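Alcohol oxidase (PDB 6F74) binds FAD and, as a member of the oxygen-dependent FAD-linked oxidoreductase family, probably oxidises alcohol groups at the expense of molecular oxygen. Local coordinates at residues Leu142-Ala145 against Lys146-Ile150; Lys532-Pro535 against Asn536-Gly539; Pro549-Ile552 against Asp553-Gly557; Phe576-Arg579 against Thr580-Gly583. All coordinates share one frame; numbering follows the deposited sequence.

Contact 1 (Leu142-Ala145 against Lys146-Ile150); sequences LNFA and KQHNI
Phe144 and His148, one turn apart near the end of helix 135-147, bring their rings together where it closes in a Schellman motif. Followed outward, the histidine begins with CB, 3.7 Å from Phe144 O, which also accepts the bond from His148 N. Because CG lies anti to the carbonyl carbon (chi1 -56°), the imidazole turns back along the helix: CD2 comes 3.2 Å above the plane of the Phe144 ring, over its centre, and at the tip NE2 reaches Phe144 CE2 at 3.3 Å. The planes are inclined at 44°. Ile150 CD1 touches Phe144 CE1 at 4.1 Å, while helix 42-52 contributes Phe48, stacked on the phenylalanine, and Trp45. Cutting Phe144 back to an alanine would probably open a gap facing helix 42-52 and take away the ring against which the imidazole rests. Ile150 N bonds Ala145 O at 2.8 Å in the carbonyl plane, and Asn149, with positive phi, adds a weak bond from its N to Lys146 O. Lys146 NZ, bonded also to Ala268 O, shares a water with Asn143 OD1. The chemistry implies a division of labour: the backbone ends the helix, and the aromatic pair fastens that end to its neighbour.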
ATOM      1  N   LEU A 142       6.832 -21.800  -9.890  1.00 19.89           N
ATOM      2  CA  LEU A 142       7.668 -21.031 -10.782  1.00 19.94           C
ATOM      3  C   LEU A 142       7.960 -21.841 -12.044  1.00 20.09           C
ATOM      4  O   LEU A 142       7.663 -21.377 -13.154  1.00 19.93           O
ATOM      5  CB  LEU A 142       8.972 -20.617 -10.104  1.00 20.31           C
ATOM      6  CG  LEU A 142      10.035 -19.915 -10.967  1.00 20.51           C
ATOM      7  CD1 LEU A 142       9.515 -18.626 -11.590  1.00 20.17           C
ATOM      8  CD2 LEU A 142      11.270 -19.627 -10.158  1.00 20.97           C
ATOM      9  N   ASN A 143       8.508 -23.043 -11.865  1.00 20.45           N
ATOM     10  CA  ASN A 143       8.908 -23.884 -12.992  1.00 20.67           C
ATOM     11  C   ASN A 143       7.743 -24.233 -13.931  1.00 20.37           C
ATOM     12  O   ASN A 143       7.892 -24.161 -15.150  1.00 20.40           O
ATOM     13  CB  ASN A 143       9.592 -25.186 -12.502  1.00 21.15           C
ATOM     14  CG  ASN A 143      10.990 -24.963 -11.940  1.00 21.62           C
ATOM     15  OD1 ASN A 143      11.523 -23.871 -11.998  1.00 21.62           O
ATOM     16  ND2 ASN A 143      11.602 -26.025 -11.402  1.00 22.11           N
ATOM     17  N   PHE A 144       6.608 -24.613 -13.368  1.00 20.16           N
ATOM     18  CA  PHE A 144       5.416 -24.935 -14.164  1.00 19.93           C
ATOM     19  C   PHE A 144       4.952 -23.711 -14.995  1.00 19.64           C
ATOM     20  O   PHE A 144       4.605 -23.861 -16.148  1.00 19.64           O
ATOM     21  CB  PHE A 144       4.289 -25.481 -13.255  1.00 19.84           C
ATOM     22  CG  PHE A 144       3.078 -25.983 -13.993  1.00 19.72           C
ATOM     23  CD1 PHE A 144       2.110 -25.083 -14.472  1.00 19.43           C
ATOM     24  CD2 PHE A 144       2.884 -27.335 -14.206  1.00 19.97           C
ATOM     25  CE1 PHE A 144       0.994 -25.530 -15.133  1.00 19.41           C
ATOM     26  CE2 PHE A 144       1.772 -27.793 -14.885  1.00 19.92           C
ATOM     27  CZ  PHE A 144       0.818 -26.886 -15.344  1.00 19.65           C
ATOM     28  N   ALA A 145       4.964 -22.511 -14.415  1.00 19.46           N
ATOM     29  CA  ALA A 145       4.540 -21.283 -15.124  1.00 19.25           C
ATOM     30  C   ALA A 145       5.411 -21.041 -16.337  1.00 19.47           C
ATOM     31  O   ALA A 145       4.919 -20.775 -17.438  1.00 19.45           O
ATOM     32  CB  ALA A 145       4.626 -20.078 -14.203  1.00 19.09           C
ATOM     33  N   LYS A 146       6.724 -21.128 -16.115  1.00 19.75           N
ATOM     34  CA  LYS A 146       7.708 -20.947 -17.182  1.00 20.07           C
ATOM     35  C   LYS A 146       7.601 -22.065 -18.221  1.00 20.24           C
ATOM     36  O   LYS A 146       7.631 -21.810 -19.404  1.00 20.36           O
ATOM     37  CB  LYS A 146       9.144 -20.919 -16.615  1.00 20.43           C
ATOM     38  CG  LYS A 146       9.479 -19.762 -15.693  1.00 20.37           C
ATOM     39  CD  LYS A 146      10.981 -19.659 -15.449  1.00 20.86           C
ATOM     40  CE  LYS A 146      11.549 -20.847 -14.701  1.00 21.15           C
ATOM     41  NZ  LYS A 146      13.006 -20.749 -14.530  1.00 21.72           N
ATOM     42  N   GLN A 147       7.452 -23.297 -17.770  1.00 20.29           N
ATOM     43  CA  GLN A 147       7.366 -24.430 -18.679  1.00 20.47           C
ATOM     44  C   GLN A 147       6.156 -24.331 -19.620  1.00 20.28           C
ATOM     45  O   GLN A 147       6.311 -24.554 -20.841  1.00 20.48           O
ATOM     46  CB  GLN A 147       7.287 -25.740 -17.911  1.00 20.58           C
ATOM     47  CG  GLN A 147       7.381 -26.965 -18.833  1.00 20.85           C
ATOM     48  CD  GLN A 147       7.246 -28.253 -18.112  1.00 20.99           C
ATOM     49  OE1 GLN A 147       7.196 -28.286 -16.896  1.00 20.96           O
ATOM     50  NE2 GLN A 147       7.235 -29.339 -18.863  1.00 21.23           N
ATOM     51  N   HIS A 148       4.984 -23.972 -19.074  1.00 19.94           N
ATOM     52  CA  HIS A 148       3.783 -23.867 -19.879  1.00 19.83           C
ATOM     53  C   HIS A 148       3.465 -22.450 -20.355  1.00 19.71           C
ATOM     54  O   HIS A 148       2.371 -22.203 -20.875  1.00 19.64           O
ATOM     55  CB  HIS A 148       2.591 -24.526 -19.186  1.00 19.66           C
ATOM     56  CG  HIS A 148       2.826 -25.960 -18.833  1.00 19.85           C
ATOM     57  ND1 HIS A 148       2.664 -27.010 -19.721  1.00 20.07           N
ATOM     58  CD2 HIS A 148       3.241 -26.514 -17.669  1.00 19.91           C
ATOM     59  CE1 HIS A 148       2.938 -28.152 -19.110  1.00 20.24           C
ATOM     60  NE2 HIS A 148       3.266 -27.885 -17.856  1.00 20.16           N
ATOM     61  N   ASN A 149       4.443 -21.548 -20.227  1.00 19.78           N
ATOM     62  CA  ASN A 149       4.333 -20.155 -20.646  1.00 19.75           C
ATOM     63  C   ASN A 149       3.068 -19.489 -20.129  1.00 19.45           C
ATOM     64  O   ASN A 149       2.330 -18.813 -20.873  1.00 19.48           O
ATOM     65  CB  ASN A 149       4.462 -20.083 -22.177  1.00 20.07           C
ATOM     66  CG  ASN A 149       4.245 -18.687 -22.729  1.00 20.14           C
ATOM     67  OD1 ASN A 149       4.801 -17.710 -22.223  1.00 20.11           O
ATOM     68  ND2 ASN A 149       3.445 -18.589 -23.783  1.00 20.29           N
ATOM     69  N   ILE A 150       2.792 -19.725 -18.858  1.00 19.22           N
ATOM     70  CA  ILE A 150       1.609 -19.206 -18.192  1.00 18.96           C
ATOM     71  C   ILE A 150       2.091 -18.067 -17.289  1.00 18.83           C
ATOM     72  O   ILE A 150       3.123 -18.210 -16.581  1.00 18.88           O
ATOM     73  CB  ILE A 150       0.919 -20.298 -17.337  1.00 18.87           C
ATOM     74  CG1 ILE A 150       0.392 -21.416 -18.224  1.00 19.03           C
ATOM     75  CG2 ILE A 150      -0.211 -19.724 -16.495  1.00 18.66           C
ATOM     76  CD1 ILE A 150      -0.443 -22.466 -17.492  1.00 19.01           C
TER
HETATM   77  O   HOH W   1      14.176 -22.568 -12.796  1.00 28.50           O

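Contact 2 (Lys532-Pro535 against Asn536-Gly539); sequences KLAP and NTGG
Ala534 and Thr537 face each other across a type I beta turn that leads the chain out of helix 512-533. The helix ends with Leu533, whose side chain packs on Val451 and Ala454 of helix 448-458. Ala534 is the first residue to leave helical geometry. Its CB lies 3.7 Å from Thr537 OG1, and its O is 3.2 Å from the same hydroxyl, yet both polar atoms have partners on strand 435-440: Arg438 NE bonds Ala534 O, and Thr537 OG1 bonds Leu439 O. The hydroxyl reaches that strand because chi1 of 57° places it between the backbone N and the carbonyl carbon of the threonine. Thr537 N stands 3.9 Å from Ala534 O, too far for the bond that often closes such a turn. Gly538 adds backbone bonding to Leu439, joining the helix exit to the margin of the seven-stranded sheet just ahead of the FAD-binding Tyr540. Pro535 takes the first corner of the turn, its ring side by side with the Asn536 side chain and pointing the same way. There Pro535 CG meets Asn536 OD1 at 4.0 Å, and that amide oxygen also lies 3.5 Å from Pro535 C.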
ATOM      1  N   LYS A 532       1.067  20.537  -9.820  1.00 24.37           N
ATOM      2  CA  LYS A 532       1.298  21.975  -9.919  1.00 25.08           C
ATOM      3  C   LYS A 532       1.768  22.569  -8.603  1.00 24.95           C
ATOM      4  O   LYS A 532       2.653  23.431  -8.592  1.00 25.49           O
ATOM      5  CB  LYS A 532       0.041  22.704 -10.396  1.00 25.46           C
ATOM      6  CG  LYS A 532       0.252  24.210 -10.610  1.00 26.30           C
ATOM      7  CD  LYS A 532      -0.950  24.845 -11.308  1.00 26.80           C
ATOM      8  CE  LYS A 532      -0.790  26.336 -11.415  1.00 27.64           C
ATOM      9  NZ  LYS A 532      -2.115  26.980 -11.615  1.00 28.00           N
ATOM     10  N   LEU A 533       1.173  22.137  -7.496  1.00 24.30           N
ATOM     11  CA  LEU A 533       1.649  22.527  -6.172  1.00 24.12           C
ATOM     12  C   LEU A 533       3.083  22.091  -5.899  1.00 24.11           C
ATOM     13  O   LEU A 533       3.897  22.914  -5.472  1.00 24.51           O
ATOM     14  CB  LEU A 533       0.768  21.929  -5.097  1.00 23.44           C
ATOM     15  CG  LEU A 533       1.133  22.255  -3.640  1.00 23.25           C
ATOM     16  CD1 LEU A 533       1.084  23.755  -3.387  1.00 23.80           C
ATOM     17  CD2 LEU A 533       0.171  21.487  -2.738  1.00 22.61           C
ATOM     18  N   ALA A 534       3.369  20.808  -6.116  1.00 23.70           N
ATOM     19  CA  ALA A 534       4.726  20.265  -5.908  1.00 23.72           C
ATOM     20  C   ALA A 534       5.268  19.568  -7.154  1.00 23.92           C
ATOM     21  O   ALA A 534       5.202  18.350  -7.253  1.00 23.45           O
ATOM     22  CB  ALA A 534       4.738  19.319  -4.722  1.00 23.07           C
ATOM     23  N   PRO A 535       5.841  20.344  -8.112  1.00 24.67           N
ATOM     24  CA  PRO A 535       6.196  19.747  -9.407  1.00 24.92           C
ATOM     25  C   PRO A 535       7.510  18.987  -9.447  1.00 25.00           C
ATOM     26  O   PRO A 535       7.768  18.286 -10.413  1.00 25.10           O
ATOM     27  CB  PRO A 535       6.224  20.952 -10.350  1.00 25.78           C
ATOM     28  CG  PRO A 535       6.664  22.080  -9.476  1.00 26.11           C
ATOM     29  CD  PRO A 535       6.141  21.786  -8.088  1.00 25.36           C
ATOM     30  N   ASN A 536       8.330  19.104  -8.407  1.00 24.99           N
ATOM     31  CA  ASN A 536       9.681  18.539  -8.413  1.00 25.24           C
ATOM     32  C   ASN A 536       9.846  17.299  -7.583  1.00 24.59           C
ATOM     33  O   ASN A 536      10.967  16.880  -7.378  1.00 24.83           O
ATOM     34  CB  ASN A 536      10.653  19.619  -7.900  1.00 25.91           C
ATOM     35  CG  ASN A 536      10.590  20.880  -8.741  1.00 26.67           C
ATOM     36  OD1 ASN A 536      10.446  20.815  -9.990  1.00 26.99           O
ATOM     37  ND2 ASN A 536      10.707  22.029  -8.086  1.00 27.02           N
ATOM     38  N   THR A 537       8.746  16.693  -7.129  1.00 23.86           N
ATOM     39  CA  THR A 537       8.796  15.575  -6.194  1.00 23.28           C
ATOM     40  C   THR A 537       8.395  14.241  -6.852  1.00 22.84           C
ATOM     41  O   THR A 537       9.146  13.681  -7.644  1.00 23.10           O
ATOM     42  CB  THR A 537       7.927  15.900  -4.959  1.00 22.84           C
ATOM     43  OG1 THR A 537       6.593  16.194  -5.368  1.00 22.61           O
ATOM     44  CG2 THR A 537       8.492  17.151  -4.222  1.00 23.31           C
ATOM     45  N   GLY A 538       7.198  13.738  -6.576  1.00 22.24           N
ATOM     46  CA  GLY A 538       6.771  12.431  -7.052  1.00 21.82           C
ATOM     47  C   GLY A 538       5.585  11.982  -6.215  1.00 21.20           C
ATOM     48  O   GLY A 538       4.962  12.775  -5.482  1.00 21.14           O
ATOM     49  N   GLY A 539       5.253  10.704  -6.377  1.00 20.80           N
ATOM     50  CA  GLY A 539       4.122  10.093  -5.702  1.00 20.27           C
ATOM     51  C   GLY A 539       4.592   8.842  -5.013  1.00 19.98           C
ATOM     52  O   GLY A 539       5.790   8.540  -5.000  1.00 20.21           O
TER

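Contact 3 (Pro549-Ile552 against Asp553-Gly557); sequences PEYI and DAFYG
Tyr551 turns the edge of its ring toward the face of Phe555 in the short helix 551-556, an edge-to-face pair set one helical turn apart. The ring planes stand at 64°, and Tyr551 CD1 touches Phe555 CD2 at 4.1 Å. A CH-pi contact works with it: Tyr551 CB sits over the centre of the phenylalanine face, 4.3 Å from its centroid and only 3° off the normal. Tyr551 CE1 also meets the edge of the Tyr556 ring at CE2. What puts the tyrosine here is its first torsion, 80°, which sets CG between the backbone N and the carbonyl carbon. An alanine in place of Phe555 would probably leave Tyr551 CB without its aromatic partner and open a gap beside Leu162 and Met541, on which the ring also rests. Further out, the backbone fixes the spacing: Phe555 N bonds Tyr551 O at 2.8 Å, and Ala554 N bonds the carbonyl of the N-cap residue Glu550. Tyr556 is held through its OH by Thr580 O, and its side chain lies about 5 Å from that of the FAD-binding Arg164. At the first turn, a water gives a hydrogen bond to Glu550 OE1 and takes one from Asp553 N, each 3.2 Å long.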
ATOM      1  N   PRO A 549      -0.256   8.745 -16.908  1.00 22.36           N
ATOM      2  CA  PRO A 549       0.710   8.616 -18.006  1.00 22.84           C
ATOM      3  C   PRO A 549       2.165   8.828 -17.593  1.00 22.91           C
ATOM      4  O   PRO A 549       3.076   8.315 -18.249  1.00 23.13           O
ATOM      5  CB  PRO A 549       0.321   9.757 -18.965  1.00 23.63           C
ATOM      6  CG  PRO A 549      -1.130  10.014 -18.695  1.00 23.52           C
ATOM      7  CD  PRO A 549      -1.329   9.699 -17.228  1.00 22.76           C
ATOM      8  N   GLU A 550       2.384   9.643 -16.566  1.00 22.81           N
ATOM      9  CA  GLU A 550       3.738   9.902 -16.083  1.00 22.93           C
ATOM     10  C   GLU A 550       4.091   9.109 -14.844  1.00 22.28           C
ATOM     11  O   GLU A 550       4.977   9.528 -14.093  1.00 22.35           O
ATOM     12  CB  GLU A 550       3.891  11.396 -15.808  1.00 23.39           C
ATOM     13  CG  GLU A 550       3.592  12.303 -16.994  1.00 24.16           C
ATOM     14  CD  GLU A 550       4.499  12.087 -18.177  1.00 24.75           C
ATOM     15  OE1 GLU A 550       5.654  11.601 -17.986  1.00 24.73           O
ATOM     16  OE2 GLU A 550       4.037  12.382 -19.323  1.00 25.31           O
ATOM     17  N   TYR A 551       3.415   7.978 -14.623  1.00 21.73           N
ATOM     18  CA  TYR A 551       3.617   7.162 -13.411  1.00 21.15           C
ATOM     19  C   TYR A 551       5.045   6.749 -13.177  1.00 21.25           C
ATOM     20  O   TYR A 551       5.424   6.600 -12.045  1.00 21.00           O
ATOM     21  CB  TYR A 551       2.738   5.895 -13.373  1.00 20.65           C
ATOM     22  CG  TYR A 551       3.254   4.740 -14.209  1.00 20.67           C
ATOM     23  CD1 TYR A 551       4.217   3.828 -13.700  1.00 20.48           C
ATOM     24  CD2 TYR A 551       2.803   4.548 -15.498  1.00 20.94           C
ATOM     25  CE1 TYR A 551       4.707   2.777 -14.487  1.00 20.55           C
ATOM     26  CE2 TYR A 551       3.270   3.488 -16.285  1.00 20.99           C
ATOM     27  CZ  TYR A 551       4.226   2.624 -15.790  1.00 20.79           C
ATOM     28  OH  TYR A 551       4.706   1.621 -16.588  1.00 20.89           O
ATOM     29  N   ILE A 552       5.837   6.536 -14.230  1.00 21.69           N
ATOM     30  CA  ILE A 552       7.235   6.083 -14.056  1.00 21.87           C
ATOM     31  C   ILE A 552       7.990   7.120 -13.209  1.00 22.14           C
ATOM     32  O   ILE A 552       8.664   6.799 -12.200  1.00 22.00           O
ATOM     33  CB  ILE A 552       7.933   5.839 -15.432  1.00 22.42           C
ATOM     34  CG1 ILE A 552       7.441   4.526 -16.017  1.00 22.10           C
ATOM     35  CG2 ILE A 552       9.464   5.852 -15.299  1.00 22.87           C
ATOM     36  CD1 ILE A 552       7.899   4.155 -17.433  1.00 22.60           C
ATOM     37  N   ASP A 553       7.870   8.354 -13.650  1.00 22.59           N
ATOM     38  CA  ASP A 553       8.439   9.523 -12.961  1.00 22.92           C
ATOM     39  C   ASP A 553       7.938   9.655 -11.533  1.00 22.40           C
ATOM     40  O   ASP A 553       8.720   9.777 -10.575  1.00 22.44           O
ATOM     41  CB  ASP A 553       8.051  10.791 -13.732  1.00 23.46           C
ATOM     42  CG  ASP A 553       9.173  11.726 -13.898  1.00 24.20           C
ATOM     43  OD1 ASP A 553       9.680  12.261 -12.895  1.00 24.24           O
ATOM     44  OD2 ASP A 553       9.548  11.937 -15.061  1.00 24.81           O
ATOM     45  N   ALA A 554       6.617   9.614 -11.398  1.00 21.97           N
ATOM     46  CA  ALA A 554       5.946   9.730 -10.100  1.00 21.49           C
ATOM     47  C   ALA A 554       6.431   8.653  -9.129  1.00 21.10           C
ATOM     48  O   ALA A 554       6.847   8.959  -8.022  1.00 21.07           O
ATOM     49  CB  ALA A 554       4.449   9.626 -10.287  1.00 21.16           C
ATOM     50  N   PHE A 555       6.410   7.416  -9.584  1.00 20.88           N
ATOM     51  CA  PHE A 555       6.621   6.270  -8.719  1.00 20.50           C
ATOM     52  C   PHE A 555       8.091   6.054  -8.351  1.00 20.82           C
ATOM     53  O   PHE A 555       8.413   5.790  -7.204  1.00 20.70           O
ATOM     54  CB  PHE A 555       6.044   5.004  -9.404  1.00 20.19           C
ATOM     55  CG  PHE A 555       4.532   4.874  -9.339  1.00 19.80           C
ATOM     56  CD1 PHE A 555       3.679   5.954  -9.023  1.00 19.79           C
ATOM     57  CD2 PHE A 555       3.942   3.631  -9.612  1.00 19.48           C
ATOM     58  CE1 PHE A 555       2.298   5.780  -8.990  1.00 19.51           C
ATOM     59  CE2 PHE A 555       2.570   3.461  -9.565  1.00 19.19           C
ATOM     60  CZ  PHE A 555       1.740   4.548  -9.261  1.00 19.22           C
ATOM     61  N   TYR A 556       8.970   6.188  -9.339  1.00 21.31           N
ATOM     62  CA  TYR A 556      10.385   5.803  -9.237  1.00 21.72           C
ATOM     63  C   TYR A 556      11.376   6.966  -9.312  1.00 22.39           C
ATOM     64  O   TYR A 556      12.481   6.888  -8.751  1.00 22.74           O
ATOM     65  CB  TYR A 556      10.699   4.762 -10.335  1.00 21.81           C
ATOM     66  CG  TYR A 556       9.706   3.628 -10.312  1.00 21.20           C
ATOM     67  CD1 TYR A 556       9.639   2.759  -9.236  1.00 20.83           C
ATOM     68  CD2 TYR A 556       8.794   3.446 -11.346  1.00 21.04           C
ATOM     69  CE1 TYR A 556       8.700   1.721  -9.209  1.00 20.32           C
ATOM     70  CE2 TYR A 556       7.863   2.419 -11.316  1.00 20.54           C
ATOM     71  CZ  TYR A 556       7.830   1.560 -10.232  1.00 20.18           C
ATOM     72  OH  TYR A 556       6.912   0.534 -10.194  1.00 19.74           O
ATOM     73  N   GLY A 557      10.981   8.044  -9.998  1.00 22.64           N
ATOM     74  CA  GLY A 557      11.855   9.184 -10.200  1.00 23.36           C
ATOM     75  C   GLY A 557      13.142   8.841 -10.934  1.00 23.99           C
ATOM     76  O   GLY A 557      13.205   7.930 -11.761  1.00 23.96           O
TER
HETATM   77  O   HOH W   2       7.086   9.069 -16.635  1.00 12.32           O

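Contact 4 (Phe576-Arg579 against Thr580-Gly583); sequences FFCR and TCVG
Cys578 and Cys581 are joined by a disulfide across a type II beta turn, the cysteines being its first and last residues. The covalent link comes first: Cys578 SG meets Cys581 SG at 2.0 Å, with chi3 at -111°. The sulfurs converge from different torsions. In Cys578, SG is tucked between the backbone N and the carbonyl carbon (chi1 40°), whereas in Cys581 it lies anti to the carbonyl carbon. The bridge lies beside the cofactor, for Cys578 touches FAD.

Hydrogen bonds form the second group. Cys581 N donates to Cys578 O at 3.0 Å, closing the turn within the same ring that the disulfide completes, although the donor sits well above the carbonyl plane, 49° out of it. Thr580 OG1 donates to Arg579 O at a measured 2.5 Å, short enough for the exact value to be treated with caution. Thr580 has positive phi, as expected for the third residue of a type II turn.

The last group is packing over a flat group. The Arg579 chain runs extended from CG to NE, and its guanidinium is held by a bond from NH1 to Leu162 O. Thr580 CG2 comes over one face of that group, offset toward the rim, with the side chain of the FAD-binding Arg164 about 4 Å from the threonine side chain. The methyl carbon Thr580 CG2 stands 3.9 Å above the guanidinium plane and 4.0 Å from Arg579 NH1.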
ATOM      1  N   PHE A 576       8.042 -12.074 -13.651  1.00 19.48           N
ATOM      2  CA  PHE A 576       7.328 -11.458 -12.564  1.00 19.18           C
ATOM      3  C   PHE A 576       6.639 -10.160 -12.931  1.00 19.05           C
ATOM      4  O   PHE A 576       6.457  -9.288 -12.068  1.00 18.94           O
ATOM      5  CB  PHE A 576       8.281 -11.257 -11.386  1.00 19.37           C
ATOM      6  CG  PHE A 576       9.022 -12.503 -10.983  1.00 19.60           C
ATOM      7  CD1 PHE A 576       8.331 -13.662 -10.701  1.00 19.41           C
ATOM      8  CD2 PHE A 576      10.393 -12.496 -10.831  1.00 20.06           C
ATOM      9  CE1 PHE A 576       9.006 -14.816 -10.301  1.00 19.68           C
ATOM     10  CE2 PHE A 576      11.078 -13.647 -10.467  1.00 20.35           C
ATOM     11  CZ  PHE A 576      10.378 -14.809 -10.181  1.00 20.15           C
ATOM     12  N   PHE A 577       6.213 -10.049 -14.190  1.00 19.10           N
ATOM     13  CA  PHE A 577       5.479  -8.887 -14.672  1.00 19.07           C
ATOM     14  C   PHE A 577       4.404  -8.470 -13.694  1.00 18.72           C
ATOM     15  O   PHE A 577       3.643  -9.306 -13.221  1.00 18.48           O
ATOM     16  CB  PHE A 577       4.804  -9.126 -16.022  1.00 19.14           C
ATOM     17  CG  PHE A 577       3.953  -7.972 -16.473  1.00 19.17           C
ATOM     18  CD1 PHE A 577       4.526  -6.892 -17.171  1.00 19.54           C
ATOM     19  CD2 PHE A 577       2.618  -7.907 -16.149  1.00 18.90           C
ATOM     20  CE1 PHE A 577       3.765  -5.813 -17.560  1.00 19.63           C
ATOM     21  CE2 PHE A 577       1.849  -6.816 -16.521  1.00 18.99           C
ATOM     22  CZ  PHE A 577       2.431  -5.765 -17.221  1.00 19.36           C
ATOM     23  N   CYS A 578       4.377  -7.189 -13.364  1.00 18.75           N
ATOM     24  CA  CYS A 578       3.202  -6.603 -12.756  1.00 18.49           C
ATOM     25  C   CYS A 578       2.963  -5.207 -13.302  1.00 18.67           C
ATOM     26  O   CYS A 578       3.884  -4.522 -13.782  1.00 18.98           O
ATOM     27  CB  CYS A 578       3.226  -6.635 -11.216  1.00 18.30           C
ATOM     28  SG  CYS A 578       4.827  -6.289 -10.459  1.00 18.54           S
ATOM     29  N   ARG A 579       1.687  -4.847 -13.277  1.00 18.52           N
ATOM     30  CA  ARG A 579       1.168  -3.569 -13.775  1.00 18.71           C
ATOM     31  C   ARG A 579       1.850  -2.373 -13.075  1.00 18.80           C
ATOM     32  O   ARG A 579       1.864  -2.332 -11.870  1.00 18.59           O
ATOM     33  CB  ARG A 579      -0.343  -3.558 -13.468  1.00 18.52           C
ATOM     34  CG  ARG A 579      -1.052  -2.500 -14.215  1.00 18.78           C
ATOM     35  CD  ARG A 579      -2.546  -2.498 -13.965  1.00 18.69           C
ATOM     36  NE  ARG A 579      -2.970  -1.152 -14.352  1.00 18.99           N
ATOM     37  CZ  ARG A 579      -2.997  -0.090 -13.545  1.00 18.97           C
ATOM     38  NH1 ARG A 579      -2.709  -0.171 -12.225  1.00 18.66           N
ATOM     39  NH2 ARG A 579      -3.345   1.067 -14.063  1.00 19.32           N
ATOM     40  N   THR A 580       2.404  -1.434 -13.846  1.00 19.18           N
ATOM     41  CA  THR A 580       3.168  -0.278 -13.339  1.00 19.37           C
ATOM     42  C   THR A 580       4.528  -0.621 -12.722  1.00 19.43           C
ATOM     43  O   THR A 580       5.277   0.302 -12.381  1.00 19.68           O
ATOM     44  CB  THR A 580       2.428   0.610 -12.278  1.00 19.18           C
ATOM     45  OG1 THR A 580       2.383  -0.030 -10.993  1.00 18.82           O
ATOM     46  CG2 THR A 580       1.038   1.026 -12.729  1.00 19.18           C
ATOM     47  N   CYS A 581       4.859  -1.901 -12.566  1.00 19.28           N
ATOM     48  CA  CYS A 581       6.132  -2.290 -11.966  1.00 19.41           C
ATOM     49  C   CYS A 581       7.241  -1.913 -12.930  1.00 19.93           C
ATOM     50  O   CYS A 581       6.996  -1.610 -14.119  1.00 20.15           O
ATOM     51  CB  CYS A 581       6.164  -3.790 -11.604  1.00 19.19           C
ATOM     52  SG  CYS A 581       4.881  -4.241 -10.414  1.00 18.69           S
ATOM     53  N   VAL A 582       8.459  -1.856 -12.404  1.00 20.20           N
ATOM     54  CA  VAL A 582       9.590  -1.422 -13.217  1.00 20.78           C
ATOM     55  C   VAL A 582       9.702  -2.372 -14.422  1.00 20.91           C
ATOM     56  O   VAL A 582       9.670  -3.618 -14.255  1.00 20.69           O
ATOM     57  CB  VAL A 582      10.881  -1.415 -12.381  1.00 21.10           C
ATOM     58  CG1 VAL A 582      12.104  -1.301 -13.262  1.00 21.76           C
ATOM     59  CG2 VAL A 582      10.827  -0.265 -11.368  1.00 21.09           C
ATOM     60  N   GLY A 583       9.808  -1.780 -15.615  1.00 21.32           N
ATOM     61  CA  GLY A 583       9.908  -2.560 -16.850  1.00 21.52           C
ATOM     62  C   GLY A 583       8.613  -2.958 -17.516  1.00 21.21           C
ATOM     63  O   GLY A 583       8.661  -3.525 -18.594  1.00 21.42           O
TER

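From the N terminus onward the four contacts come in series, none nested in or crossing another. Contact 1 ends helix 135-147 in the FAD binding domain. Contact 2 turns the chain out of helix 512-533, contact 3 forms the short helix that follows, and contact 4 closes a disulfide-bridged turn beyond helix 560-570. Space brings together what sequence separates. Contacts 2 and 3 are joined by a probable hydrogen bond from Gly539 N to Ala554 O, and residues 549-557 hold on to residues 576-583 through Tyr556. Contact 4 reaches back to contact 1 where Phe576 CE1 packs on Leu142 CD1, so the C-terminal region is tied to the FAD binding domain.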